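Local coordinates for protein chitosanase (Gynuella sunshinyii YC6258, PDB 6X2Q) that probably hydrolyses chitosan as a family 46 glycoside hydrolase, and here holds glucosamine units of a chitosan oligosaccharide along its cleft, at residues Phe46-Thr50 with Gly51-Glu55; Val113-Glu116 with Leu117-Pro121; Asp142-Gln146 with His147-Asp151. All blocks are in the same frame, centred on the assembly; numbering follows the deposited sequence.

Contact 1 (Phe46-Thr50 with Gly51-Glu55); sequences FTSAT and GDMLE. With GCS (2-amino-2-deoxy-beta-D-glucopyranose), chain B.
Asp-52, in the first turn of helix 52-63, turns its carboxylate back to Thr-47 and Thr-50, in the strand and turn leading into it. The segment is the strand-to-helix turn after the third strand of the small antiparallel sheet, in a family 46 fold of the lysozyme clan. The strand side is packed and buried. Asp-52 OD2 accepts the backbone N of Thr-47 at 3.0 Å. Thr-50 OG1 gives it a second bond, also 3.0 Å. The two donors arrive from opposite faces of the carboxylate plane, each more than 40° out of it. The first torsion of Asp-52 (chi1 61°) sets CG between its own N and carbonyl carbon and swings the carboxylate over the turn. OD1 is left to accept N2 of GCS chain B at 2.8 Å. Tyr-118 OH of helix 104-129 is hydrogen-bonded to the same oxygen. Phe-46 crosses Asp-52 at about a right angle, with ring and carboxylate planes 69° apart, and brings CD1 at its edge to 3.5 Å from Asp-52 OD1. Met-53 CB presses on Thr-47 O at 3.4 Å. Phe-46 and Met-53 also rest on Trp-97 of helix 93-100.

The other side is looser. Thr-50 and Gly-51 are partly exposed where the turn faces the sugar. Thr-50 OG1 lies 3.3 Å from O3 of GCS chain B, and the CG2 methyl 3.9 Å from O6. Gly-51, the N-cap residue, has positive phi; a CB here would run into Thr-50 O. With an alanine at Asp-52, Thr-47 N and Thr-50 OG1 would probably lose their shared acceptor, and the sugar amine its carboxylate mate. On the packed side, Ser-48 OG is hydrogen-bonded to Ile-39 N and lies 3.7 Å from Met-53 SD.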
loop_
_atom_site.group_PDB
_atom_site.type_symbol
_atom_site.label_atom_id
_atom_site.label_comp_id
_atom_site.label_asym_id
_atom_site.label_seq_id
_atom_site.Cartn_x
_atom_site.Cartn_y
_atom_site.Cartn_z
ATOM N N PHE A 46 7.783 2.443 -0.507
ATOM C CA PHE A 46 8.801 1.970 0.414
ATOM C C PHE A 46 9.404 3.172 1.143
ATOM O O PHE A 46 9.422 4.293 0.628
ATOM C CB PHE A 46 9.888 1.173 -0.325
ATOM C CG PHE A 46 9.356 0.222 -1.379
ATOM C CD1 PHE A 46 8.808 -1.008 -1.020
ATOM C CD2 PHE A 46 9.431 0.549 -2.730
ATOM C CE1 PHE A 46 8.331 -1.895 -1.996
ATOM C CE2 PHE A 46 8.954 -0.327 -3.725
ATOM C CZ PHE A 46 8.415 -1.556 -3.359
ATOM N N THR A 47 9.889 2.938 2.355
ATOM C CA THR A 47 10.193 4.027 3.271
ATOM C C THR A 47 11.493 3.798 4.032
ATOM O O THR A 47 11.802 2.672 4.429
ATOM C CB THR A 47 9.015 4.197 4.235
ATOM O OG1 THR A 47 7.984 4.979 3.601
ATOM C CG2 THR A 47 9.429 4.746 5.599
ATOM N N SER A 48 12.235 4.891 4.253
ATOM C CA SER A 48 13.488 4.808 4.998
ATOM C C SER A 48 13.268 4.285 6.410
ATOM O O SER A 48 14.047 3.462 6.910
ATOM C CB SER A 48 14.160 6.179 5.077
ATOM O OG SER A 48 14.260 6.798 3.813
ATOM N N ALA A 49 12.253 4.812 7.101
ATOM C CA ALA A 49 12.048 4.458 8.503
ATOM C C ALA A 49 11.524 3.035 8.705
ATOM O O ALA A 49 11.745 2.461 9.776
ATOM C CB ALA A 49 11.099 5.460 9.162
ATOM N N THR A 50 10.850 2.434 7.723
ATOM C CA THR A 50 10.104 1.206 7.992
ATOM C C THR A 50 10.752 -0.069 7.456
ATOM O O THR A 50 10.112 -1.122 7.516
ATOM C CB THR A 50 8.661 1.294 7.457
ATOM O OG1 THR A 50 8.658 1.604 6.054
ATOM C CG2 THR A 50 7.839 2.332 8.246
ATOM N N GLY A 51 11.955 0.023 6.895
ATOM C CA GLY A 51 12.711 -1.170 6.481
ATOM C C GLY A 51 12.411 -1.731 5.105
ATOM O O GLY A 51 13.145 -2.601 4.696
ATOM N N ASP A 52 11.397 -1.246 4.405
ATOM C CA ASP A 52 11.054 -1.847 3.093
ATOM C C ASP A 52 11.916 -1.214 2.009
ATOM O O ASP A 52 12.229 -1.888 1.068
ATOM C CB ASP A 52 9.542 -1.973 2.860
ATOM C CG ASP A 52 8.782 -0.673 2.865
ATOM O OD1 ASP A 52 7.725 -0.620 2.270
ATOM O OD2 ASP A 52 9.271 0.256 3.457
ATOM N N MET A 53 12.349 0.023 2.211
ATOM C CA MET A 53 13.284 0.648 1.250
ATOM C C MET A 53 14.622 -0.098 1.336
ATOM O O MET A 53 15.222 -0.327 0.314
ATOM C CB MET A 53 13.494 2.128 1.544
ATOM C CG MET A 53 14.687 2.687 0.856
ATOM S SD MET A 53 14.872 4.432 1.077
ATOM C CE MET A 53 13.519 5.048 0.106
ATOM N N LEU A 54 15.012 -0.494 2.538
ATOM C CA LEU A 54 16.258 -1.242 2.776
ATOM C C LEU A 54 16.191 -2.595 2.068
ATOM O O LEU A 54 17.131 -2.924 1.417
ATOM C CB LEU A 54 16.473 -1.430 4.275
ATOM C CG LEU A 54 17.612 -2.375 4.628
ATOM C CD1 LEU A 54 18.947 -1.745 4.305
ATOM C CD2 LEU A 54 17.571 -2.787 6.070
ATOM N N GLU A 55 15.094 -3.320 2.208
ATOM C CA GLU A 55 15.008 -4.623 1.578
ATOM C C GLU A 55 15.151 -4.520 0.063
ATOM O O GLU A 55 15.838 -5.341 -0.552
ATOM C CB GLU A 55 13.707 -5.308 1.953
ATOM C CG GLU A 55 13.702 -6.728 1.485
ATOM C CD GLU A 55 12.360 -7.373 1.620
ATOM O OE1 GLU A 55 12.188 -8.471 1.055
ATOM O OE2 GLU A 55 11.483 -6.785 2.285
HETATM C C1 GCS B . 3.967 2.224 4.669
HETATM C C2 GCS B . 5.241 1.406 4.724
HETATM C C3 GCS B . 4.994 0.168 5.536
HETATM C C4 GCS B . 4.553 0.503 6.952
HETATM C C5 GCS B . 3.520 1.624 6.800
HETATM C C6 GCS B . 3.010 2.250 8.069
HETATM N N2 GCS B . 5.798 1.100 3.457
HETATM O O1 GCS B . 4.000 3.455 3.949
HETATM O O3 GCS B . 6.187 -0.506 5.571
HETATM O O4 GCS B . 4.502 -0.446 7.637
HETATM O O5 GCS B . 3.936 2.674 5.966
HETATM O O6 GCS B . 3.999 2.427 9.027
#

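Contact 2 (Val113-Glu116 with Leu117-Pro121); sequences VVDE and LYFQP. With GCS (2-amino-2-deoxy-beta-D-glucopyranose), chain B.
Leu-117 lies alongside Val-113, pointing the same way, with CD1 3.7 Å from Val-113 CG1. Its CB also sits over the centre of one face of the Tyr-118 ring. Here helix 104-129 widens into a pi-type turn. Val-114 O takes two N-H groups, from Tyr-118 N at 2.8 Å and Phe-119 N at 3.0 Å, which approach from opposite faces of the carbonyl plane. The Phe-119 bond spans five residues, as does Gln-120 N to Asp-115 O, and this makes the turn pi-type. Pro-121 has no N-H to give, and the helix kinks there; its CD lies 3.2 Å from Glu-116 O. On the outer side, Gln-120 bends at chi2 (-65°) and brings NE2 to both carboxylate oxygens of Asp-115. Both bonds are weak, and amide and carboxylate planes are 65° apart. Tyr-118 OH, held by Asp-52 OD1, lies 3.1 Å from O3 of GCS chain B, in the glycan pocket. Phe-119 meets Tyr-141 edge-to-face and makes a cation-pi contact with Arg-8. Val-113 and Leu-117 face helix 52-63, Val-113 and Val-114 touch Phe-46 of strand 46-47, and Tyr-118 and Pro-121 pack on helix 134-147.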
loop_
_atom_site.group_PDB
_atom_site.type_symbol
_atom_site.label_atom_id
_atom_site.label_comp_id
_atom_site.label_asym_id
_atom_site.label_seq_id
_atom_site.Cartn_x
_atom_site.Cartn_y
_atom_site.Cartn_z
ATOM N N VAL A 113 9.279 -7.436 -3.951
ATOM C CA VAL A 113 9.051 -7.015 -2.572
ATOM C C VAL A 113 7.576 -6.724 -2.333
ATOM O O VAL A 113 7.006 -7.166 -1.327
ATOM C CB VAL A 113 9.934 -5.809 -2.226
ATOM C CG1 VAL A 113 9.569 -5.288 -0.869
ATOM C CG2 VAL A 113 11.396 -6.206 -2.283
ATOM N N VAL A 114 6.937 -5.993 -3.253
ATOM C CA VAL A 114 5.501 -5.769 -3.140
ATOM C C VAL A 114 4.773 -7.091 -2.983
ATOM O O VAL A 114 3.949 -7.260 -2.076
ATOM C CB VAL A 114 4.968 -4.995 -4.354
ATOM C CG1 VAL A 114 3.443 -4.981 -4.322
ATOM C CG2 VAL A 114 5.488 -3.569 -4.339
ATOM N N ASP A 115 5.097 -8.063 -3.848
ATOM C CA ASP A 115 4.445 -9.364 -3.761
ATOM C C ASP A 115 4.717 -10.037 -2.420
ATOM O O ASP A 115 3.797 -10.591 -1.799
ATOM C CB ASP A 115 4.903 -10.271 -4.908
ATOM C CG ASP A 115 3.967 -11.455 -5.109
ATOM O OD1 ASP A 115 2.807 -11.235 -5.545
ATOM O OD2 ASP A 115 4.378 -12.594 -4.790
ATOM N N GLU A 116 5.975 -10.001 -1.957
ATOM C CA GLU A 116 6.326 -10.669 -0.706
ATOM C C GLU A 116 5.748 -9.949 0.513
ATOM O O GLU A 116 5.251 -10.599 1.440
ATOM C CB GLU A 116 7.849 -10.785 -0.573
ATOM C CG GLU A 116 8.297 -11.646 0.622
ATOM C CD GLU A 116 9.557 -11.131 1.361
ATOM O OE1 GLU A 116 10.250 -11.967 1.989
ATOM O OE2 GLU A 116 9.841 -9.907 1.342
ATOM N N LEU A 117 5.839 -8.617 0.562
ATOM C CA LEU A 117 5.399 -7.949 1.785
ATOM C C LEU A 117 3.898 -7.651 1.798
ATOM O O LEU A 117 3.269 -7.692 2.863
ATOM C CB LEU A 117 6.173 -6.642 1.999
ATOM C CG LEU A 117 7.671 -6.701 2.312
ATOM C CD1 LEU A 117 8.189 -5.301 2.534
ATOM C CD2 LEU A 117 7.992 -7.587 3.526
ATOM N N TYR A 118 3.303 -7.344 0.650
ATOM C CA TYR A 118 1.965 -6.757 0.657
ATOM C C TYR A 118 0.922 -7.622 -0.032
ATOM O O TYR A 118 -0.097 -7.950 0.589
ATOM C CB TYR A 118 2.020 -5.352 0.032
ATOM C CG TYR A 118 2.951 -4.476 0.837
ATOM C CD1 TYR A 118 2.782 -4.342 2.214
ATOM C CD2 TYR A 118 4.037 -3.841 0.244
ATOM C CE1 TYR A 118 3.647 -3.587 2.965
ATOM C CE2 TYR A 118 4.907 -3.068 0.998
ATOM C CZ TYR A 118 4.704 -2.951 2.355
ATOM O OH TYR A 118 5.566 -2.210 3.104
ATOM N N PHE A 119 1.141 -8.018 -1.290
ATOM C CA PHE A 119 0.075 -8.699 -2.019
ATOM C C PHE A 119 -0.183 -10.087 -1.450
ATOM O O PHE A 119 -1.329 -10.441 -1.146
ATOM C CB PHE A 119 0.396 -8.790 -3.509
ATOM C CG PHE A 119 -0.703 -9.437 -4.312
ATOM C CD1 PHE A 119 -1.889 -8.761 -4.550
ATOM C CD2 PHE A 119 -0.567 -10.740 -4.793
ATOM C CE1 PHE A 119 -2.914 -9.361 -5.272
ATOM C CE2 PHE A 119 -1.593 -11.345 -5.516
ATOM C CZ PHE A 119 -2.767 -10.649 -5.752
ATOM N N GLN A 120 0.862 -10.894 -1.301
ATOM C CA GLN A 120 0.629 -12.255 -0.829
ATOM C C GLN A 120 0.134 -12.253 0.611
ATOM O O GLN A 120 -0.864 -12.935 0.898
ATOM C CB GLN A 120 1.886 -13.118 -1.034
ATOM C CG GLN A 120 2.285 -13.361 -2.504
ATOM C CD GLN A 120 1.258 -14.185 -3.306
ATOM O OE1 GLN A 120 0.485 -14.971 -2.743
ATOM N NE2 GLN A 120 1.249 -13.999 -4.632
ATOM N N PRO A 121 0.729 -11.509 1.544
ATOM C CA PRO A 121 0.108 -11.454 2.879
ATOM C C PRO A 121 -1.333 -10.958 2.866
ATOM O O PRO A 121 -2.154 -11.477 3.633
ATOM C CB PRO A 121 1.042 -10.515 3.656
ATOM C CG PRO A 121 2.362 -10.724 3.013
ATOM C CD PRO A 121 2.060 -10.876 1.544
HETATM C C1 GCS B . 3.967 2.224 4.669
HETATM C C2 GCS B . 5.241 1.406 4.724
HETATM C C3 GCS B . 4.994 0.168 5.536
HETATM C C4 GCS B . 4.553 0.503 6.952
HETATM C C5 GCS B . 3.520 1.624 6.800
HETATM C C6 GCS B . 3.010 2.250 8.069
HETATM N N2 GCS B . 5.798 1.100 3.457
HETATM O O1 GCS B . 4.000 3.455 3.949
HETATM O O3 GCS B . 6.187 -0.506 5.571
HETATM O O4 GCS B . 4.502 -0.446 7.637
HETATM O O5 GCS B . 3.936 2.674 5.966
HETATM O O6 GCS B . 3.999 2.427 9.027
#

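Contact 3 (Asp142-Gln146 with His147-Asp151); sequences DAIIQ and HGEGD. With GCS (2-amino-2-deoxy-beta-D-glucopyranose), chain B; GCS (2-amino-2-deoxy-beta-D-glucopyranose), chain C; GCS (2-amino-2-deoxy-beta-D-glucopyranose), chain D; GCS (2-amino-2-deoxy-beta-D-glucopyranose), chain E.
Gly-148 N bonds to Ile-144 O at 2.9 Å, and from this last turn the backbone runs on along the bound sugars. Gly-148 CA lies 3.5 Å from O4 of GCS chain B. A CB here would clash with that oxygen. Glu-149 N donates to O6 of GCS chain D at 3.1 Å, and Gly-150 CA comes close to O3 of the same unit. Gln-146 O faces O3 of GCS chain C, but the distance of 2.4 Å is very short and its exact value is doubtful. Ile-145 CG2 rests near C6 of that sugar.

The motif is the C-terminal end of helix 134-147, where a glycine with positive phi turns the chain into a loop. The bond from Gly-148 comes from well above the carbonyl plane of Ile-144. Before it, His-147 N bonds to Ala-143 O at 2.8 Å. The same carbonyl oxygen lies at the edge of the His-147 ring, 3.2 Å from CD2.

Side chains behind the backbone probably help to hold it there. Gln-146 extends with CG anti to its N (chi1 178°), and its amide stands 76° from the His-147 ring. Ile-144 runs beside Glu-149 with CD1 4.0 Å from Glu-149 CG. Arg-188 is shared: it is hydrogen-bonded to Gln-146 OE1 and His-147 NE2 and salt-bridged to Asp-142 OD2. Gln-146 NE2 is hydrogen-bonded to Ser-207 OG and His-147 ND1 to Asp-154 O, while Asp-142 OD1 and Glu-149 OE2 form salt bridges with Arg-210 and Arg-125, respectively.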
loop_
_atom_site.group_PDB
_atom_site.type_symbol
_atom_site.label_atom_id
_atom_site.label_comp_id
_atom_site.label_asym_id
_atom_site.label_seq_id
_atom_site.Cartn_x
_atom_site.Cartn_y
_atom_site.Cartn_z
ATOM N N ASP A 142 -4.968 -2.576 -0.659
ATOM C CA ASP A 142 -4.715 -1.154 -0.499
ATOM C C ASP A 142 -4.419 -0.814 0.952
ATOM O O ASP A 142 -3.510 -0.030 1.232
ATOM C CB ASP A 142 -5.913 -0.353 -1.001
ATOM C CG ASP A 142 -5.660 1.142 -0.972
ATOM O OD1 ASP A 142 -4.747 1.577 -1.708
ATOM O OD2 ASP A 142 -6.357 1.880 -0.223
ATOM N N ALA A 143 -5.170 -1.402 1.892
ATOM C CA ALA A 143 -4.922 -1.117 3.303
ATOM C C ALA A 143 -3.564 -1.652 3.753
ATOM O O ALA A 143 -2.861 -1.001 4.541
ATOM C CB ALA A 143 -6.052 -1.688 4.174
ATOM N N ILE A 144 -3.164 -2.835 3.280
ATOM C CA ILE A 144 -1.866 -3.328 3.737
ATOM C C ILE A 144 -0.745 -2.417 3.239
ATOM O O ILE A 144 0.257 -2.225 3.930
ATOM C CB ILE A 144 -1.638 -4.805 3.330
ATOM C CG1 ILE A 144 -0.752 -5.512 4.365
ATOM C CG2 ILE A 144 -1.015 -4.917 1.957
ATOM C CD1 ILE A 144 -0.600 -6.997 4.147
ATOM N N ILE A 145 -0.923 -1.788 2.078
ATOM C CA ILE A 145 0.143 -0.964 1.518
ATOM C C ILE A 145 0.327 0.317 2.324
ATOM O O ILE A 145 1.461 0.731 2.607
ATOM C CB ILE A 145 -0.148 -0.666 0.039
ATOM C CG1 ILE A 145 0.217 -1.886 -0.816
ATOM C CG2 ILE A 145 0.616 0.596 -0.423
ATOM C CD1 ILE A 145 -0.386 -1.849 -2.180
ATOM N N GLN A 146 -0.784 0.962 2.707
ATOM C CA GLN A 146 -0.740 2.231 3.420
ATOM C C GLN A 146 -0.529 2.027 4.918
ATOM O O GLN A 146 0.206 2.787 5.546
ATOM C CB GLN A 146 -2.035 3.018 3.155
ATOM C CG GLN A 146 -2.128 4.354 3.902
ATOM C CD GLN A 146 -3.317 5.215 3.488
ATOM O OE1 GLN A 146 -4.428 4.729 3.279
ATOM N NE2 GLN A 146 -3.083 6.516 3.399
ATOM N N HIS A 147 -1.157 1.011 5.512
ATOM C CA HIS A 147 -1.111 0.815 6.959
ATOM C C HIS A 147 -0.036 -0.157 7.416
ATOM O O HIS A 147 0.292 -0.169 8.610
ATOM C CB HIS A 147 -2.465 0.294 7.474
ATOM C CG HIS A 147 -3.616 1.199 7.170
ATOM N ND1 HIS A 147 -4.235 1.965 8.138
ATOM C CD2 HIS A 147 -4.259 1.468 6.007
ATOM C CE1 HIS A 147 -5.213 2.659 7.583
ATOM N NE2 HIS A 147 -5.249 2.378 6.294
ATOM N N GLY A 148 0.473 -1.003 6.518
ATOM C CA GLY A 148 1.466 -2.000 6.877
ATOM C C GLY A 148 0.853 -3.195 7.576
ATOM O O GLY A 148 -0.341 -3.178 7.902
ATOM N N GLU A 149 1.646 -4.242 7.808
ATOM C CA GLU A 149 1.189 -5.450 8.487
ATOM C C GLU A 149 1.813 -5.601 9.879
ATOM O O GLU A 149 1.959 -6.714 10.393
ATOM C CB GLU A 149 1.470 -6.693 7.633
ATOM C CG GLU A 149 0.523 -7.843 7.933
ATOM C CD GLU A 149 0.962 -9.174 7.311
ATOM O OE1 GLU A 149 2.069 -9.239 6.723
ATOM O OE2 GLU A 149 0.199 -10.168 7.432
ATOM N N GLY A 150 2.178 -4.490 10.508
ATOM C CA GLY A 150 2.707 -4.531 11.855
ATOM C C GLY A 150 1.645 -4.927 12.885
ATOM O O GLY A 150 0.547 -5.385 12.573
ATOM N N ASP A 151 2.006 -4.731 14.149
ATOM C CA ASP A 151 1.158 -5.100 15.273
ATOM C C ASP A 151 0.591 -3.890 16.004
ATOM O O ASP A 151 -0.054 -4.057 17.045
ATOM C CB ASP A 151 1.932 -6.007 16.236
ATOM C CG ASP A 151 2.163 -7.402 15.656
ATOM O OD1 ASP A 151 1.167 -8.086 15.297
ATOM O OD2 ASP A 151 3.338 -7.824 15.563
HETATM C C1 GCS B . 3.967 2.224 4.669
HETATM C C2 GCS B . 5.241 1.406 4.724
HETATM C C3 GCS B . 4.994 0.168 5.536
HETATM C C4 GCS B . 4.553 0.503 6.952
HETATM C C5 GCS B . 3.520 1.624 6.800
HETATM C C6 GCS B . 3.010 2.250 8.069
HETATM N N2 GCS B . 5.798 1.100 3.457
HETATM O O1 GCS B . 4.000 3.455 3.949
HETATM O O3 GCS B . 6.187 -0.506 5.571
HETATM O O4 GCS B . 4.502 -0.446 7.637
HETATM O O5 GCS B . 3.936 2.674 5.966
HETATM O O6 GCS B . 3.999 2.427 9.027
HETATM C C1 GCS C . 3.131 6.954 2.798
HETATM C C2 GCS C . 2.109 6.822 4.057
HETATM C C3 GCS C . 2.426 5.313 4.515
HETATM C C4 GCS C . 2.634 4.224 3.407
HETATM C C5 GCS C . 3.208 4.457 2.000
HETATM C C6 GCS C . 2.559 3.697 1.220
HETATM N N2 GCS C . 2.282 7.742 5.031
HETATM O O1 GCS C . 2.756 8.171 2.296
HETATM O O3 GCS C . 1.152 4.937 5.078
HETATM O O5 GCS C . 3.077 5.932 1.867
HETATM O O6 GCS C . 2.599 4.186 -0.132
HETATM C C1 GCS D . 5.224 -1.620 8.011
HETATM C C2 GCS D . 4.899 -2.216 9.338
HETATM C C3 GCS D . 5.944 -3.236 9.687
HETATM C C4 GCS D . 5.959 -4.402 8.726
HETATM C C5 GCS D . 5.898 -3.779 7.330
HETATM C C6 GCS D . 5.573 -4.771 6.257
HETATM N N2 GCS D . 4.945 -1.221 10.324
HETATM O O3 GCS D . 5.656 -3.681 10.965
HETATM O O4 GCS D . 6.568 -5.394 9.115
HETATM O O5 GCS D . 5.006 -2.703 7.157
HETATM O O6 GCS D . 4.233 -5.092 6.349
HETATM C C1 GCS E . 6.520 -6.567 9.330
HETATM C C2 GCS E . 7.676 -7.417 9.155
HETATM C C3 GCS E . 7.368 -8.879 9.480
HETATM C C4 GCS E . 6.868 -8.898 10.879
HETATM C C5 GCS E . 5.647 -8.026 10.875
HETATM C C6 GCS E . 5.090 -8.006 12.257
HETATM N N2 GCS E . 8.252 -7.389 7.862
HETATM O O3 GCS E . 8.501 -9.721 9.487
HETATM O O4 GCS E . 6.572 -10.228 11.253
HETATM O O5 GCS E . 6.024 -6.724 10.577
HETATM O O6 GCS E . 4.128 -9.034 12.272
#

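Overall arrangement
The contacts follow in series along the chain, all within the family 46 range. Contact 1 joins strand 46-47 to helix 52-63. Contact 2 lies within helix 104-129, and contact 3 at the end of the next helix, 134-147. Their centres are 11 to 14 Å apart. Contact 2 touches both others: contact 1 through Leu-117 packing on Asp-52 and a probable hydrogen bond between Tyr-118 OH and Asp-52 OD1, contact 3 through Pro-121 on Ile-144 and Glu-149. Contacts 1 and 3 do not touch; their nearest atoms are about 6 Å apart. All three meet GCS chain B. Helix 104-129 thus appears to bridge the two sides of the sugar-binding cleft, and contact 3 extends along further glucosamine units.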